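HAD-superfamily hydrolase, subfamily IA, variant 1 (Ehrlichia chaffeensis, PDB 3KZX) probably hydrolyses 2-phosphoglycolate to glycolate and phosphate, as a member of the HAD-like phosphatase superfamily. Local coordinates at residues Q24-Y33 with I120-K128; I194-G204 with I212-I221. All blocks are in the same frame, centred on the assembly; numbering follows the deposited sequence. Where two conformers were deposited one is given.

Interaction 1: residues Q24-Y33 with I120-K128; sequences QPTAVIFDWY and ITMAIVSNK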
loop_
_atom_site.group_PDB
_atom_site.type_symbol
_atom_site.label_atom_id
_atom_site.label_comp_id
_atom_site.label_asym_id
_atom_site.label_seq_id
_atom_site.Cartn_x
_atom_site.Cartn_y
_atom_site.Cartn_z
ATOM N N GLN A 24 15.633 -8.201 14.447
ATOM C CA GLN A 24 14.472 -7.342 14.445
ATOM C C GLN A 24 14.747 -6.171 13.507
ATOM O O GLN A 24 15.907 -5.772 13.344
ATOM C CB GLN A 24 14.141 -6.840 15.846
ATOM C CG GLN A 24 15.048 -5.745 16.399
ATOM C CD GLN A 24 14.613 -5.317 17.777
ATOM O OE1 GLN A 24 14.351 -4.131 18.037
ATOM N NE2 GLN A 24 14.497 -6.283 18.662
ATOM N N PRO A 25 13.689 -5.619 12.896
ATOM C CA PRO A 25 13.916 -4.546 11.946
ATOM C C PRO A 25 14.324 -3.227 12.605
ATOM O O PRO A 25 13.848 -2.887 13.692
ATOM C CB PRO A 25 12.567 -4.425 11.238
ATOM C CG PRO A 25 11.584 -4.855 12.247
ATOM C CD PRO A 25 12.244 -5.943 13.004
ATOM N N THR A 26 15.228 -2.509 11.947
ATOM C CA THR A 26 15.574 -1.154 12.344
ATOM C C THR A 26 14.520 -0.131 11.901
ATOM O O THR A 26 14.427 0.955 12.461
ATOM C CB THR A 26 16.941 -0.720 11.721
ATOM O OG1 THR A 26 16.868 -0.928 10.290
ATOM C CG2 THR A 26 18.107 -1.499 12.371
ATOM N N ALA A 27 13.745 -0.460 10.860
ATOM C CA ALA A 27 12.615 0.345 10.431
ATOM C C ALA A 27 11.662 -0.508 9.599
ATOM O O ALA A 27 12.074 -1.542 9.048
ATOM C CB ALA A 27 13.104 1.561 9.611
ATOM N N VAL A 28 10.404 -0.109 9.525
ATOM C CA VAL A 28 9.433 -0.837 8.699
ATOM C C VAL A 28 8.775 0.181 7.776
ATOM O O VAL A 28 8.168 1.137 8.222
ATOM C CB VAL A 28 8.367 -1.579 9.518
ATOM C CG1 VAL A 28 7.334 -2.315 8.575
ATOM C CG2 VAL A 28 9.039 -2.574 10.489
ATOM N N ILE A 29 8.891 -0.060 6.480
ATOM C CA ILE A 29 8.276 0.784 5.463
ATOM C C ILE A 29 7.049 0.051 4.924
ATOM O O ILE A 29 7.113 -1.140 4.674
ATOM C CB ILE A 29 9.266 1.115 4.315
ATOM C CG1 ILE A 29 10.535 1.790 4.867
ATOM C CG2 ILE A 29 8.604 2.070 3.290
ATOM C CD1 ILE A 29 11.586 2.054 3.810
ATOM N N PHE A 30 5.941 0.788 4.727
ATOM C CA PHE A 30 4.696 0.234 4.205
ATOM C C PHE A 30 4.296 0.903 2.921
ATOM O O PHE A 30 4.438 2.102 2.794
ATOM C CB PHE A 30 3.538 0.461 5.182
ATOM C CG PHE A 30 3.643 -0.310 6.470
ATOM C CD1 PHE A 30 3.066 -1.580 6.582
ATOM C CD2 PHE A 30 4.304 0.210 7.573
ATOM C CE1 PHE A 30 3.142 -2.295 7.745
ATOM C CE2 PHE A 30 4.386 -0.531 8.762
ATOM C CZ PHE A 30 3.800 -1.761 8.842
ATOM N N ASP A 31 3.740 0.145 1.991
ATOM C CA ASP A 31 2.989 0.759 0.920
ATOM C C ASP A 31 1.584 1.030 1.437
ATOM O O ASP A 31 1.177 0.475 2.477
ATOM C CB ASP A 31 2.946 -0.199 -0.266
ATOM C CG ASP A 31 2.599 0.505 -1.598
ATOM O OD1 ASP A 31 2.312 1.720 -1.616
ATOM O OD2 ASP A 31 2.656 -0.185 -2.629
ATOM N N TRP A 32 0.845 1.886 0.725
ATOM C CA TRP A 32 -0.467 2.313 1.138
ATOM C C TRP A 32 -1.548 1.443 0.439
ATOM O O TRP A 32 -2.080 0.492 1.021
ATOM C CB TRP A 32 -0.600 3.832 0.864
ATOM C CG TRP A 32 -1.840 4.460 1.304
ATOM C CD1 TRP A 32 -2.817 4.983 0.502
ATOM C CD2 TRP A 32 -2.307 4.616 2.652
ATOM N NE1 TRP A 32 -3.845 5.468 1.266
ATOM C CE2 TRP A 32 -3.555 5.259 2.589
ATOM C CE3 TRP A 32 -1.786 4.274 3.904
ATOM C CZ2 TRP A 32 -4.293 5.580 3.731
ATOM C CZ3 TRP A 32 -2.527 4.589 5.041
ATOM C CH2 TRP A 32 -3.768 5.235 4.940
ATOM N N TYR A 33 -1.812 1.708 -0.829
ATOM C CA TYR A 33 -2.879 1.005 -1.521
ATOM C C TYR A 33 -2.529 -0.483 -1.698
ATOM O O TYR A 33 -1.460 -0.803 -2.160
ATOM C CB TYR A 33 -3.137 1.611 -2.899
ATOM C CG TYR A 33 -3.894 2.931 -2.923
ATOM C CD1 TYR A 33 -4.945 3.192 -2.032
ATOM C CD2 TYR A 33 -3.598 3.876 -3.862
ATOM C CE1 TYR A 33 -5.618 4.391 -2.073
ATOM C CE2 TYR A 33 -4.293 5.085 -3.936
ATOM C CZ TYR A 33 -5.284 5.345 -3.039
ATOM O OH TYR A 33 -5.972 6.541 -3.152
ATOM N N ILE A 120 9.844 1.051 16.995
ATOM C CA ILE A 120 10.389 0.710 15.707
ATOM C C ILE A 120 9.836 1.755 14.732
ATOM O O ILE A 120 8.605 1.860 14.559
ATOM C CB ILE A 120 9.934 -0.701 15.233
ATOM C CG1 ILE A 120 10.203 -1.785 16.290
ATOM C CG2 ILE A 120 10.495 -1.015 13.844
ATOM C CD1 ILE A 120 11.490 -2.464 16.235
ATOM N N THR A 121 10.733 2.517 14.123
ATOM C CA THR A 121 10.350 3.629 13.263
ATOM C C THR A 121 9.685 3.112 12.010
ATOM O O THR A 121 10.104 2.071 11.473
ATOM C CB THR A 121 11.594 4.463 12.861
ATOM O OG1 THR A 121 12.289 4.807 14.060
ATOM C CG2 THR A 121 11.158 5.752 12.128
ATOM N N MET A 122 8.673 3.845 11.550
ATOM C CA MET A 122 7.907 3.470 10.368
ATOM C C MET A 122 7.825 4.581 9.367
ATOM O O MET A 122 7.860 5.789 9.706
ATOM C CB MET A 122 6.473 3.056 10.736
ATOM C CG MET A 122 6.394 1.841 11.657
ATOM S SD MET A 122 4.705 1.526 12.218
ATOM C CE MET A 122 4.814 2.475 13.715
ATOM N N ALA A 123 7.653 4.164 8.122
ATOM C CA ALA A 123 7.419 5.096 7.037
ATOM C C ALA A 123 6.456 4.531 6.030
ATOM O O ALA A 123 6.202 3.316 6.032
ATOM C CB ALA A 123 8.731 5.467 6.374
ATOM N N ILE A 124 5.886 5.417 5.203
ATOM C CA ILE A 124 5.110 5.008 4.017
ATOM C C ILE A 124 5.847 5.450 2.765
ATOM O O ILE A 124 6.347 6.587 2.674
ATOM C CB ILE A 124 3.683 5.572 4.044
ATOM C CG1 ILE A 124 2.832 4.793 5.079
ATOM C CG2 ILE A 124 2.950 5.548 2.643
ATOM C CD1 ILE A 124 1.641 5.568 5.522
ATOM N N VAL A 125 5.924 4.532 1.813
ATOM C CA VAL A 125 6.401 4.839 0.464
ATOM C C VAL A 125 5.391 4.316 -0.578
ATOM O O VAL A 125 5.201 3.112 -0.702
ATOM C CB VAL A 125 7.791 4.271 0.212
ATOM C CG1 VAL A 125 8.272 4.549 -1.237
ATOM C CG2 VAL A 125 8.773 4.864 1.214
ATOM N N SER A 126 4.777 5.261 -1.311
ATOM C CA SER A 126 3.656 5.045 -2.189
ATOM C C SER A 126 3.820 5.847 -3.475
ATOM O O SER A 126 4.442 6.927 -3.456
ATOM C CB SER A 126 2.366 5.506 -1.483
ATOM O OG SER A 126 1.247 5.419 -2.348
ATOM N N ASN A 127 3.254 5.345 -4.579
ATOM C CA ASN A 127 3.151 6.112 -5.818
ATOM C C ASN A 127 1.902 7.005 -5.908
ATOM O O ASN A 127 1.728 7.731 -6.885
ATOM C CB ASN A 127 3.268 5.206 -7.051
ATOM C CG ASN A 127 4.709 4.761 -7.322
ATOM O OD1 ASN A 127 5.665 5.118 -6.583
ATOM N ND2 ASN A 127 4.877 3.966 -8.402
ATOM N N LYS A 128 1.061 6.978 -4.889
ATOM C CA LYS A 128 0.007 7.962 -4.783
ATOM C C LYS A 128 0.597 9.367 -4.635
ATOM O O LYS A 128 1.618 9.566 -3.976
ATOM C CB LYS A 128 -0.918 7.664 -3.617
ATOM C CG LYS A 128 -2.109 8.585 -3.491
ATOM C CD LYS A 128 -2.998 8.179 -2.330
ATOM C CE LYS A 128 -4.133 9.129 -2.129
ATOM N NZ LYS A 128 -5.024 9.206 -3.329
HETATM O O HOH W 1 13.664 1.987 14.761
HETATM O O HOH W 2 2.545 2.527 -4.929
HETATM O O HOH W 3 0.116 2.999 -2.620
#

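Interaction 2: residues I194-G204 with I212-I221; sequences IEAGCLPIKYG and ILSFKNFYDI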
loop_
_atom_site.group_PDB
_atom_site.type_symbol
_atom_site.label_atom_id
_atom_site.label_comp_id
_atom_site.label_asym_id
_atom_site.label_seq_id
_atom_site.Cartn_x
_atom_site.Cartn_y
_atom_site.Cartn_z
ATOM N N ILE A 194 14.730 -3.979 -3.054
ATOM C CA ILE A 194 15.995 -4.644 -3.435
ATOM C C ILE A 194 17.016 -3.647 -3.965
ATOM O O ILE A 194 18.174 -3.661 -3.518
ATOM C CB ILE A 194 15.742 -5.766 -4.450
ATOM C CG1 ILE A 194 14.941 -6.905 -3.823
ATOM C CG2 ILE A 194 17.056 -6.357 -5.026
ATOM C CD1 ILE A 194 14.585 -7.995 -4.840
ATOM N N GLU A 195 16.586 -2.735 -4.854
ATOM C CA GLU A 195 17.473 -1.720 -5.461
ATOM C C GLU A 195 17.978 -0.752 -4.377
ATOM O O GLU A 195 19.063 -0.179 -4.487
ATOM C CB GLU A 195 16.752 -0.935 -6.588
ATOM C CG GLU A 195 16.530 -1.719 -7.963
ATOM C CD GLU A 195 16.135 -0.820 -9.162
ATOM O OE1 GLU A 195 15.155 -1.148 -9.907
ATOM O OE2 GLU A 195 16.803 0.214 -9.372
ATOM N N ALA A 196 17.178 -0.567 -3.330
ATOM C CA ALA A 196 17.549 0.283 -2.195
ATOM C C ALA A 196 18.408 -0.398 -1.128
ATOM O O ALA A 196 18.822 0.262 -0.197
ATOM C CB ALA A 196 16.303 0.862 -1.517
ATOM N N GLY A 197 18.633 -1.696 -1.253
ATOM C CA GLY A 197 19.453 -2.437 -0.283
ATOM C C GLY A 197 18.692 -2.891 0.955
ATOM O O GLY A 197 19.321 -3.194 1.997
ATOM N N CYS A 198 17.366 -2.931 0.844
ATOM C CA CYS A 198 16.463 -3.225 1.948
ATOM C C CYS A 198 15.785 -4.594 1.746
ATOM O O CYS A 198 15.969 -5.229 0.718
ATOM C CB CYS A 198 15.420 -2.114 2.078
ATOM S SG CYS A 198 16.102 -0.493 2.466
ATOM N N LEU A 199 15.072 -5.071 2.753
ATOM C CA LEU A 199 14.467 -6.385 2.705
ATOM C C LEU A 199 13.010 -6.235 2.300
ATOM O O LEU A 199 12.182 -5.722 3.078
ATOM C CB LEU A 199 14.502 -7.092 4.072
ATOM C CG LEU A 199 14.127 -8.565 4.051
ATOM C CD1 LEU A 199 15.233 -9.380 3.365
ATOM C CD2 LEU A 199 13.844 -9.081 5.505
ATOM N N PRO A 200 12.665 -6.784 1.136
ATOM C CA PRO A 200 11.254 -6.842 0.796
ATOM C C PRO A 200 10.511 -7.907 1.577
ATOM O O PRO A 200 11.039 -8.991 1.781
ATOM C CB PRO A 200 11.282 -7.185 -0.684
ATOM C CG PRO A 200 12.514 -8.024 -0.850
ATOM C CD PRO A 200 13.505 -7.521 0.187
ATOM N N ILE A 201 9.304 -7.595 2.020
ATOM C CA ILE A 201 8.341 -8.596 2.497
ATOM C C ILE A 201 7.062 -8.435 1.639
ATOM O O ILE A 201 6.449 -7.369 1.626
ATOM C CB ILE A 201 8.037 -8.416 3.981
ATOM C CG1 ILE A 201 9.332 -8.489 4.782
ATOM C CG2 ILE A 201 7.049 -9.497 4.457
ATOM C CD1 ILE A 201 9.130 -8.392 6.302
ATOM N N LYS A 202 6.707 -9.471 0.882
ATOM C CA LYS A 202 5.518 -9.426 0.031
ATOM C C LYS A 202 4.278 -9.672 0.866
ATOM O O LYS A 202 4.190 -10.683 1.611
ATOM C CB LYS A 202 5.593 -10.435 -1.110
ATOM C CG LYS A 202 4.406 -10.361 -2.112
ATOM C CD LYS A 202 4.495 -11.418 -3.184
ATOM C CE LYS A 202 3.682 -12.709 -2.867
ATOM N NZ LYS A 202 2.171 -12.561 -3.013
ATOM N N TYR A 203 3.327 -8.750 0.737
ATOM C CA TYR A 203 2.026 -8.836 1.382
ATOM C C TYR A 203 0.974 -9.243 0.345
ATOM O O TYR A 203 0.915 -8.692 -0.763
ATOM C CB TYR A 203 1.661 -7.454 1.959
ATOM C CG TYR A 203 0.288 -7.405 2.546
ATOM C CD1 TYR A 203 0.062 -7.826 3.869
ATOM C CD2 TYR A 203 -0.785 -6.974 1.798
ATOM C CE1 TYR A 203 -1.199 -7.809 4.424
ATOM C CE2 TYR A 203 -2.086 -6.965 2.329
ATOM C CZ TYR A 203 -2.280 -7.376 3.652
ATOM O OH TYR A 203 -3.544 -7.354 4.202
ATOM N N GLY A 204 0.123 -10.182 0.701
ATOM C CA GLY A 204 -1.085 -10.424 -0.092
ATOM C C GLY A 204 -0.921 -11.648 -0.949
ATOM O O GLY A 204 -0.334 -12.630 -0.500
ATOM N N ILE A 212 11.488 -14.708 -1.649
ATOM C CA ILE A 212 11.202 -13.503 -0.862
ATOM C C ILE A 212 10.212 -13.844 0.254
ATOM O O ILE A 212 9.302 -14.634 0.050
ATOM C CB ILE A 212 10.700 -12.410 -1.843
ATOM C CG1 ILE A 212 11.915 -11.751 -2.523
ATOM C CG2 ILE A 212 9.861 -11.337 -1.212
ATOM C CD1 ILE A 212 11.541 -11.052 -3.766
ATOM N N LEU A 213 10.433 -13.291 1.440
ATOM C CA LEU A 213 9.498 -13.486 2.553
ATOM C C LEU A 213 8.129 -13.023 2.088
ATOM O O LEU A 213 8.019 -11.941 1.506
ATOM C CB LEU A 213 9.892 -12.658 3.782
ATOM C CG LEU A 213 10.784 -13.215 4.852
ATOM C CD1 LEU A 213 11.094 -12.093 5.878
ATOM C CD2 LEU A 213 10.145 -14.442 5.507
ATOM N N SER A 214 7.099 -13.826 2.367
ATOM C CA SER A 214 5.728 -13.546 1.933
ATOM C C SER A 214 4.752 -13.880 3.052
ATOM O O SER A 214 4.858 -14.934 3.659
ATOM C CB SER A 214 5.375 -14.423 0.729
ATOM O OG SER A 214 6.265 -14.126 -0.332
ATOM N N PHE A 215 3.794 -12.995 3.275
ATOM C CA PHE A 215 2.711 -13.203 4.225
ATOM C C PHE A 215 1.403 -12.742 3.609
ATOM O O PHE A 215 1.395 -11.814 2.789
ATOM C CB PHE A 215 2.963 -12.402 5.503
ATOM C CG PHE A 215 4.152 -12.868 6.281
ATOM C CD1 PHE A 215 4.045 -13.940 7.163
ATOM C CD2 PHE A 215 5.383 -12.226 6.146
ATOM C CE1 PHE A 215 5.154 -14.346 7.892
ATOM C CE2 PHE A 215 6.471 -12.636 6.852
ATOM C CZ PHE A 215 6.365 -13.665 7.744
ATOM N N LYS A 216 0.310 -13.381 4.017
ATOM C CA LYS A 216 -1.008 -13.140 3.453
ATOM C C LYS A 216 -1.825 -12.115 4.281
ATOM O O LYS A 216 -2.782 -11.519 3.796
ATOM C CB LYS A 216 -1.761 -14.455 3.314
ATOM C CG LYS A 216 -1.156 -15.367 2.268
ATOM C CD LYS A 216 -1.937 -16.651 2.131
ATOM C CE LYS A 216 -1.410 -17.481 0.944
ATOM N NZ LYS A 216 -1.857 -18.921 1.073
ATOM N N ASN A 217 -1.407 -11.868 5.511
ATOM C CA ASN A 217 -2.140 -10.942 6.363
ATOM C C ASN A 217 -1.245 -10.309 7.405
ATOM O O ASN A 217 -0.153 -10.802 7.671
ATOM C CB ASN A 217 -3.312 -11.665 7.005
ATOM C CG ASN A 217 -2.852 -12.756 7.926
ATOM O OD1 ASN A 217 -2.236 -12.473 8.930
ATOM N ND2 ASN A 217 -3.108 -14.008 7.563
ATOM N N PHE A 218 -1.726 -9.224 8.000
ATOM C CA PHE A 218 -0.926 -8.462 8.944
ATOM C C PHE A 218 -0.816 -9.106 10.315
ATOM O O PHE A 218 0.078 -8.762 11.082
ATOM C CB PHE A 218 -1.491 -7.054 9.078
ATOM C CG PHE A 218 -1.155 -6.175 7.935
ATOM C CD1 PHE A 218 0.173 -5.942 7.585
ATOM C CD2 PHE A 218 -2.147 -5.560 7.209
ATOM C CE1 PHE A 218 0.479 -5.116 6.510
ATOM C CE2 PHE A 218 -1.836 -4.771 6.151
ATOM C CZ PHE A 218 -0.525 -4.540 5.797
ATOM N N TYR A 219 -1.699 -10.047 10.640
ATOM C CA TYR A 219 -1.588 -10.754 11.935
ATOM C C TYR A 219 -0.313 -11.635 11.946
ATOM O O TYR A 219 0.459 -11.633 12.902
ATOM C CB TYR A 219 -2.846 -11.606 12.237
ATOM C CG TYR A 219 -4.201 -10.917 12.126
ATOM C CD1 TYR A 219 -4.629 -9.988 13.080
ATOM C CD2 TYR A 219 -5.079 -11.238 11.089
ATOM C CE1 TYR A 219 -5.898 -9.376 12.983
ATOM C CE2 TYR A 219 -6.333 -10.647 10.989
ATOM C CZ TYR A 219 -6.736 -9.714 11.935
ATOM O OH TYR A 219 -7.991 -9.133 11.815
ATOM N N ASP A 220 -0.071 -12.346 10.850
ATOM C CA ASP A 220 1.116 -13.177 10.714
ATOM C C ASP A 220 2.394 -12.344 10.668
ATOM O O ASP A 220 3.398 -12.739 11.266
ATOM C CB ASP A 220 1.032 -14.091 9.477
ATOM C CG ASP A 220 -0.096 -15.141 9.588
ATOM O OD1 ASP A 220 -0.449 -15.564 10.709
ATOM O OD2 ASP A 220 -0.619 -15.568 8.549
ATOM N N ILE A 221 2.332 -11.169 10.037
ATOM C CA ILE A 221 3.504 -10.301 9.980
ATOM C C ILE A 221 3.805 -9.777 11.373
ATOM O O ILE A 221 4.966 -9.762 11.795
ATOM C CB ILE A 221 3.319 -9.125 9.039
ATOM C CG1 ILE A 221 3.224 -9.620 7.583
ATOM C CG2 ILE A 221 4.459 -8.084 9.237
ATOM C CD1 ILE A 221 2.820 -8.533 6.539
HETATM O O HOH W 4 12.616 -11.289 1.700
HETATM O O HOH W 5 2.302 -12.754 -0.089
HETATM O O HOH W 6 -4.195 -8.331 6.556
#

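Interaction 1: residues Q24-Y33 with I120-K128
Ile120 and Val28 meet through their CG2 methyls at the start of two neighbouring parallel strands, 27-30 and 121-126, in the centre of the Rossmann-like sheet of the HAD fold. The branches of Ile120 part here: CG2 lies near the Pro25 ring and Val28, while CD1 fills the hollow between the Pro25 carbonyl, 3.5 Å from its O, and the amide end of Gln24. On the face that carries Val28 and Phe30, Met122, bent at its last torsion, sets SD obliquely beside Phe30, 4.0 Å from CE2, a Met-aromatic contact. Leu112 of helix 108-117 packs against both residues. On the opposite face Ile29 CG1 packs on the Ala123 methyl; chi1 of -57° leaves CG2 anti to the backbone N, where it presses on Val125 CG2 at a tight 3.5 Å.

Four backbone hydrogen bonds join the strands, among them Phe30 N to Ala123 O at 2.9 Å. Past the last of them a water joins Asp31 OD1, Tyr33 N and Ser126 OG. Asp31 OD2 forms a salt bridge with Lys159, and Asp31 probably corresponds to the superfamily's nucleophilic aspartate, which follows the first strand. Trp32 CE3 rests 4.0 Å from Ile124 CD1. Lys128 runs past the Tyr33 ring, whose hydroxyl is also hydrogen-bonded to Asp100, and bends at its last torsion (chi4 61°), where NZ donates a hydrogen bond to Tyr33 OH, 2.8 Å away.

Interaction 2: residues I194-G204 with I212-I221
Tyr203 and Phe218 lie in an offset stack at the outer border of the parallel Rossmann-like sheet, where strand 199-203 pairs with the edge strand 213-215 and the chain then turns into helix 218-229. Tyr203 is the residue most buried by the contact. With CG anti to the backbone N (chi1 175°), its ring extends beyond the strand pair toward the start of that helix. The centroids are 4.3 Å apart and the planes 20° from parallel; Tyr203 CE1 sits over the centre of the Phe218 ring, whereas Phe218 CZ lies toward the rim of the tyrosine. Ile221 CD1 meets the tyrosine at its edge, 3.9 Å from Tyr203 CD1. Leu111 of helix 108-117 touches both Phe218 and Ile221.

Ile201 shares this face of the strand pair. Its CG1 runs alongside Leu213, pointing the same way, and its CG2 lies at the edge of the Phe215 ring, 3.6 Å from Phe215 CD2.

Lys202 turns to the reverse face, its CB 3.8 Å from Ser214 OG, and its chain bends twice before NZ. Both its N and its O bond to the edge strand: Lys202 N donates to Leu213 O, and Lys202 O receives Phe215 N at 2.9 Å, almost straight on. Gly204 N then bonds to Phe215 O in the carbonyl plane. Asn217 N-caps the helix, OD1 accepting from Asp220 N, and a water bound to Phe218 N stands 2.6 Å from Tyr203 OH.

Both interactions join parallel strands of one sheet, with strand 180-184 lying between strands 27-30 and 199-203. Interaction 1 is central and largely buried, flanked by helices 108-117 and 130-139; interaction 2 forms the border, with several of its residues partly or fully exposed. Their chemistry follows: the central pair mixes aliphatic and aromatic packing and ends in a buried polar cluster of aspartate, serine, lysine and water consistent with a catalytic site, whereas the border pair adds to its backbone bonds an offset stack and a capped helix start. They meet directly where Phe30 CE1 lies 4.1 Å from Phe218 CE1, and helix 108-117 packs on both phenylalanines through Leu111.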